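Local coordinates for protein choline dehydrogenase and related flavoproteins (Aspergillus oryzae, PDB 3Q9T) that probably oxidises formate as a flavin-dependent oxidase of the glucose-methanol-choline oxidoreductase family, carrying 8-formyl-FAD at its catalytic site, at residues 225-230 with 246-251. Numbering follows the deposited sequence.
Sequences PEVHSK and VVTAAG. With FAY ([(2R,3S,4R,5R)-5-(6-amino-9H-purin-9-yl)-3,4-dihydroxytetrahydrofuran-2-yl]methyl (2R,3S,4S)-5-(8-formyl-7-methyl-2,4-dioxo-3,4-dihydrobenzo[g]pteridin-10(2H)-yl)-2,3,4-trihydroxypentyl dihydrogen diphosphate), chain D.
H228 and V247 form an antiparallel hydrogen-bonded pair. H228 N donates to V247 O at 2.9 Å, with the donor in the carbonyl plane, while V247 N reaches H228 O at 2.7 Å from somewhat outside its carbonyl plane. The short strand segments run antiparallel with a twist, their N-to-C directions 147° apart. Further along, where the strands part, one water takes over: it donates to E226 O at 2.6 Å and accepts from A249 N at 2.9 Å.

The edge of strand 227-230 turned away from V247 serves the cofactor. S229 N gives FAY N1A a nearly straight bond (2.9 Å, 176° at the hydrogen), a backbone reading of the adenine. H228 CG stands anti to the backbone N (chi1 -163°), which carries the imidazole to the adenine end, where the exocyclic N6A lies over one ring face, 3.6 Å above the plane and offset toward the rim. P440 O accepts from H228 NE2 and F441 stacks on the ring; S229 OG is hydrogen-bonded to Q266 OE1.

On the sheet face bearing V227, S229 and V246, the two valines cross obliquely, V227 CB lying 3.9 Å from V246 CB. V246 CG1 lies 4.1 Å from S229 CA.

The contact belongs to the hairpin of strands 227-235 and 240-248. Strand 253-258 flanks it beyond 240-248, with L254 and F256 touching V246, while V36 of strand 33-36, in the parallel nucleotide-binding sheet, packs on V227 and V246. A type I turn from T248 to G251 leads into strand 253-258.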
ATOM      1  N   PRO A 225      33.090   1.555  10.376  1.00 17.77           N
ATOM      2  CA  PRO A 225      31.680   1.179  10.446  1.00 21.88           C
ATOM      3  C   PRO A 225      30.893   2.249  11.197  1.00 20.89           C
ATOM      4  O   PRO A 225      31.495   3.180  11.737  1.00 24.30           O
ATOM      5  CB  PRO A 225      31.720  -0.096  11.286  1.00 27.50           C
ATOM      6  CG  PRO A 225      32.874   0.133  12.240  1.00 21.53           C
ATOM      7  CD  PRO A 225      33.884   0.942  11.460  1.00 22.02           C
ATOM      8  N   GLU A 226      29.570   2.115  11.240  1.00 22.70           N
ATOM      9  CA  GLU A 226      28.721   3.058  11.976  1.00 23.27           C
ATOM     10  C   GLU A 226      28.890   4.509  11.534  1.00 21.44           C
ATOM     11  O   GLU A 226      28.834   5.398  12.369  1.00 19.88           O
ATOM     12  CB  GLU A 226      29.000   3.013  13.477  1.00 19.93           C
ATOM     13  CG  GLU A 226      29.120   1.635  14.067  1.00 34.42           C
ATOM     14  CD  GLU A 226      27.853   1.194  14.731  1.00 42.06           C
ATOM     15  OE1 GLU A 226      26.767   1.512  14.197  1.00 45.80           O
ATOM     16  OE2 GLU A 226      27.945   0.538  15.792  1.00 50.72           O
ATOM     17  N   VAL A 227      29.089   4.758  10.240  1.00 18.18           N
ATOM     18  CA  VAL A 227      29.125   6.128   9.744  1.00 16.62           C
ATOM     19  C   VAL A 227      28.207   6.244   8.547  1.00 21.17           C
ATOM     20  O   VAL A 227      28.161   5.355   7.702  1.00 20.46           O
ATOM     21  CB  VAL A 227      30.547   6.599   9.348  1.00 18.36           C
ATOM     22  CG1 VAL A 227      31.474   6.601  10.561  1.00 19.50           C
ATOM     23  CG2 VAL A 227      31.116   5.738   8.210  1.00 15.54           C
ATOM     24  N   HIS A 228      27.470   7.348   8.484  1.00 17.57           N
ATOM     25  CA  HIS A 228      26.485   7.558   7.435  1.00 18.39           C
ATOM     26  C   HIS A 228      27.015   8.588   6.437  1.00 21.70           C
ATOM     27  O   HIS A 228      27.419   9.703   6.816  1.00 23.79           O
ATOM     28  CB  HIS A 228      25.182   8.045   8.074  1.00 21.85           C
ATOM     29  CG  HIS A 228      23.985   7.909   7.190  1.00 24.47           C
ATOM     30  ND1 HIS A 228      23.132   6.828   7.253  1.00 21.97           N
ATOM     31  CD2 HIS A 228      23.490   8.726   6.231  1.00 27.34           C
ATOM     32  CE1 HIS A 228      22.164   6.983   6.369  1.00 23.23           C
ATOM     33  NE2 HIS A 228      22.356   8.127   5.736  1.00 22.29           N
ATOM     34  N   SER A 229      27.044   8.213   5.170  1.00 14.70           N
ATOM     35  CA  SER A 229      27.529   9.123   4.129  1.00 16.08           C
ATOM     36  C   SER A 229      26.650  10.361   4.001  1.00 21.48           C
ATOM     37  O   SER A 229      25.408  10.279   3.991  1.00 19.32           O
ATOM     38  CB  SER A 229      27.629   8.415   2.775  1.00 19.56           C
ATOM     39  OG  SER A 229      26.344   8.009   2.318  1.00 22.52           O
ATOM     40  N   LYS A 230      27.304  11.512   3.913  1.00 18.18           N
ATOM     41  CA  LYS A 230      26.607  12.752   3.661  1.00 17.47           C
ATOM     42  C   LYS A 230      26.688  13.116   2.193  1.00 17.34           C
ATOM     43  O   LYS A 230      25.689  13.503   1.597  1.00 16.71           O
ATOM     44  CB  LYS A 230      27.202  13.880   4.494  1.00 20.96           C
ATOM     45  CG  LYS A 230      26.587  15.210   4.176  1.00 18.64           C
ATOM     46  CD  LYS A 230      27.347  16.334   4.860  1.00 24.97           C
ATOM     47  CE  LYS A 230      26.979  17.680   4.255  1.00 20.97           C
ATOM     48  NZ  LYS A 230      27.758  18.784   4.900  1.00 31.91           N
ATOM     49  N   VAL A 246      31.368  11.842   5.816  1.00 20.32           N
ATOM     50  CA  VAL A 246      30.507  10.955   6.596  1.00 18.88           C
ATOM     51  C   VAL A 246      30.150  11.558   7.941  1.00 21.64           C
ATOM     52  O   VAL A 246      30.830  12.459   8.428  1.00 22.65           O
ATOM     53  CB  VAL A 246      31.142   9.563   6.821  1.00 18.50           C
ATOM     54  CG1 VAL A 246      31.406   8.882   5.479  1.00 18.45           C
ATOM     55  CG2 VAL A 246      32.413   9.685   7.626  1.00 17.79           C
ATOM     56  N   VAL A 247      29.065  11.062   8.530  1.00 19.03           N
ATOM     57  CA  VAL A 247      28.636  11.505   9.844  1.00 17.24           C
ATOM     58  C   VAL A 247      28.766  10.359  10.838  1.00 19.70           C
ATOM     59  O   VAL A 247      28.333   9.246  10.559  1.00 16.23           O
ATOM     60  CB  VAL A 247      27.166  11.975   9.807  1.00 20.33           C
ATOM     61  CG1 VAL A 247      26.748  12.564  11.158  1.00 18.17           C
ATOM     62  CG2 VAL A 247      26.980  12.976   8.701  1.00 18.69           C
ATOM     63  N   THR A 248      29.372  10.627  11.989  1.00 19.31           N
ATOM     64  CA  THR A 248      29.558   9.593  13.001  1.00 16.40           C
ATOM     65  C   THR A 248      28.351   9.450  13.903  1.00 16.97           C
ATOM     66  O   THR A 248      27.451  10.288  13.888  1.00 18.34           O
ATOM     67  CB  THR A 248      30.783   9.872  13.900  1.00 22.96           C
ATOM     68  OG1 THR A 248      30.578  11.084  14.632  1.00 23.25           O
ATOM     69  CG2 THR A 248      32.055   9.971  13.074  1.00 21.84           C
ATOM     70  N   ALA A 249      28.362   8.391  14.706  1.00 22.61           N
ATOM     71  CA  ALA A 249      27.322   8.118  15.697  1.00 16.13           C
ATOM     72  C   ALA A 249      27.118   9.292  16.645  1.00 23.32           C
ATOM     73  O   ALA A 249      26.001   9.551  17.107  1.00 28.10           O
ATOM     74  CB  ALA A 249      27.675   6.871  16.482  1.00 19.33           C
ATOM     75  N   ALA A 250      28.203  10.004  16.927  1.00 23.81           N
ATOM     76  CA  ALA A 250      28.154  11.178  17.790  1.00 23.92           C
ATOM     77  C   ALA A 250      27.746  12.430  17.029  1.00 23.42           C
ATOM     78  O   ALA A 250      27.646  13.503  17.608  1.00 24.85           O
ATOM     79  CB  ALA A 250      29.505  11.397  18.454  1.00 27.48           C
ATOM     80  N   GLY A 251      27.535  12.303  15.725  1.00 25.92           N
ATOM     81  CA  GLY A 251      27.068  13.440  14.937  1.00 20.84           C
ATOM     82  C   GLY A 251      28.163  14.392  14.487  1.00 22.58           C
ATOM     83  O   GLY A 251      27.910  15.571  14.272  1.00 22.71           O
TER
HETATM   84  P   FAY D 600      25.356  -4.576  -3.505  1.00 20.09           P
HETATM   85  N1  FAY D 600      20.739 -12.639  -4.442  1.00 18.46           N
HETATM   86  C2  FAY D 600      21.132 -13.957  -4.664  1.00 22.42           C
HETATM   87  O2  FAY D 600      21.973 -14.213  -5.518  1.00 21.13           O
HETATM   88  N3  FAY D 600      20.968 -14.891  -3.663  1.00 25.79           N
HETATM   89  C4  FAY D 600      19.958 -14.709  -2.752  1.00 28.72           C
HETATM   90  O4  FAY D 600      19.324 -15.717  -2.389  1.00 23.69           O
HETATM   91  N5  FAY D 600      18.544 -13.168  -1.602  1.00 21.58           N
HETATM   92  C6  FAY D 600      17.542 -11.687  -0.078  1.00 24.40           C
HETATM   93  C7  FAY D 600      17.382 -10.424   0.463  1.00 21.72           C
HETATM   94  C8  FAY D 600      18.055  -9.340  -0.111  1.00 20.79           C
HETATM   95  O8  FAY D 600      18.741  -7.129   0.250  1.00 19.63           O
HETATM   96  C9  FAY D 600      18.975  -9.567  -1.143  1.00 16.48           C
HETATM   97  PA  FAY D 600      24.730  -3.997  -0.806  1.00 14.25           P
HETATM   98  C1' FAY D 600      20.687  -9.903  -3.508  1.00 24.93           C
HETATM   99  C10 FAY D 600      19.915 -12.334  -3.385  1.00 18.45           C
HETATM  100  N10 FAY D 600      19.832 -11.022  -2.908  1.00 19.96           N
HETATM  101  N1A FAY D 600      26.161   5.561   4.311  1.00 15.27           N
HETATM  102  O1A FAY D 600      23.429  -3.669  -0.154  1.00 23.36           O
HETATM  103  C1B FAY D 600      25.994   0.554   2.740  1.00 19.89           C
HETATM  104  O1P FAY D 600      26.850  -4.568  -3.289  1.00 19.08           O
HETATM  105  C2' FAY D 600      22.111  -9.879  -2.906  1.00 17.40           C
HETATM  106  O2' FAY D 600      21.985 -10.024  -1.537  1.00 19.25           O
HETATM  107  C2A FAY D 600      27.043   4.546   4.632  1.00 16.55           C
HETATM  108  O2A FAY D 600      25.187  -5.406  -0.583  1.00 19.13           O
HETATM  109  C2B FAY D 600      24.985  -0.505   3.149  1.00 19.89           C
HETATM  110  O2B FAY D 600      24.847  -0.632   4.553  1.00 15.16           O
HETATM  111  O2P FAY D 600      24.993  -3.944  -4.836  1.00 19.13           O
HETATM  112  C3' FAY D 600      23.128  -8.728  -3.204  1.00 28.07           C
HETATM  113  O3' FAY D 600      23.919  -8.304  -2.096  1.00 19.81           O
HETATM  114  N3A FAY D 600      26.855   3.268   4.133  1.00 19.60           N
HETATM  115  C3B FAY D 600      25.597  -1.749   2.544  1.00 19.81           C
HETATM  116  O3B FAY D 600      26.583  -2.235   3.421  1.00 17.67           O
HETATM  117  O3P FAY D 600      24.636  -3.689  -2.367  1.00 18.13           O
HETATM  118  C4' FAY D 600      22.545  -7.489  -3.835  1.00 24.13           C
HETATM  119  O4' FAY D 600      21.764  -7.947  -4.935  1.00 20.95           O
HETATM  120  C4A FAY D 600      25.799   3.014   3.319  1.00 19.34           C
HETATM  121  C4B FAY D 600      26.313  -1.237   1.318  1.00 18.64           C
HETATM  122  O4B FAY D 600      26.397   0.172   1.449  1.00 18.15           O
HETATM  123  C4X FAY D 600      19.428 -13.412  -2.622  1.00 26.10           C
HETATM  124  C5' FAY D 600      23.664  -6.515  -4.277  1.00 26.42           C
HETATM  125  O5' FAY D 600      24.673  -6.060  -3.362  1.00 23.62           O
HETATM  126  C5A FAY D 600      24.905   4.026   2.977  1.00 21.79           C
HETATM  127  C5B FAY D 600      25.583  -1.627   0.048  1.00 17.68           C
HETATM  128  O5B FAY D 600      25.852  -2.985  -0.204  1.00 19.03           O
HETATM  129  C5X FAY D 600      18.287 -11.864  -1.240  1.00 28.26           C
HETATM  130  C6A FAY D 600      25.081   5.312   3.481  1.00 25.55           C
HETATM  131  N6A FAY D 600      24.168   6.261   3.235  1.00 22.15           N
HETATM  132  N7A FAY D 600      23.970   3.496   2.161  1.00 20.75           N
HETATM  133  C7M FAY D 600      16.336 -10.236   1.535  1.00 18.34           C
HETATM  134  C8A FAY D 600      24.245   2.189   1.965  1.00 14.35           C
HETATM  135  C8M FAY D 600      18.182  -8.106   0.696  1.00 20.01           C
HETATM  136  C9A FAY D 600      19.068 -10.816  -1.754  1.00 19.63           C
HETATM  137  N9A FAY D 600      25.366   1.879   2.678  1.00 22.10           N
HETATM  138  O   HOH W   1      30.337   6.354  14.270  1.00 18.84           O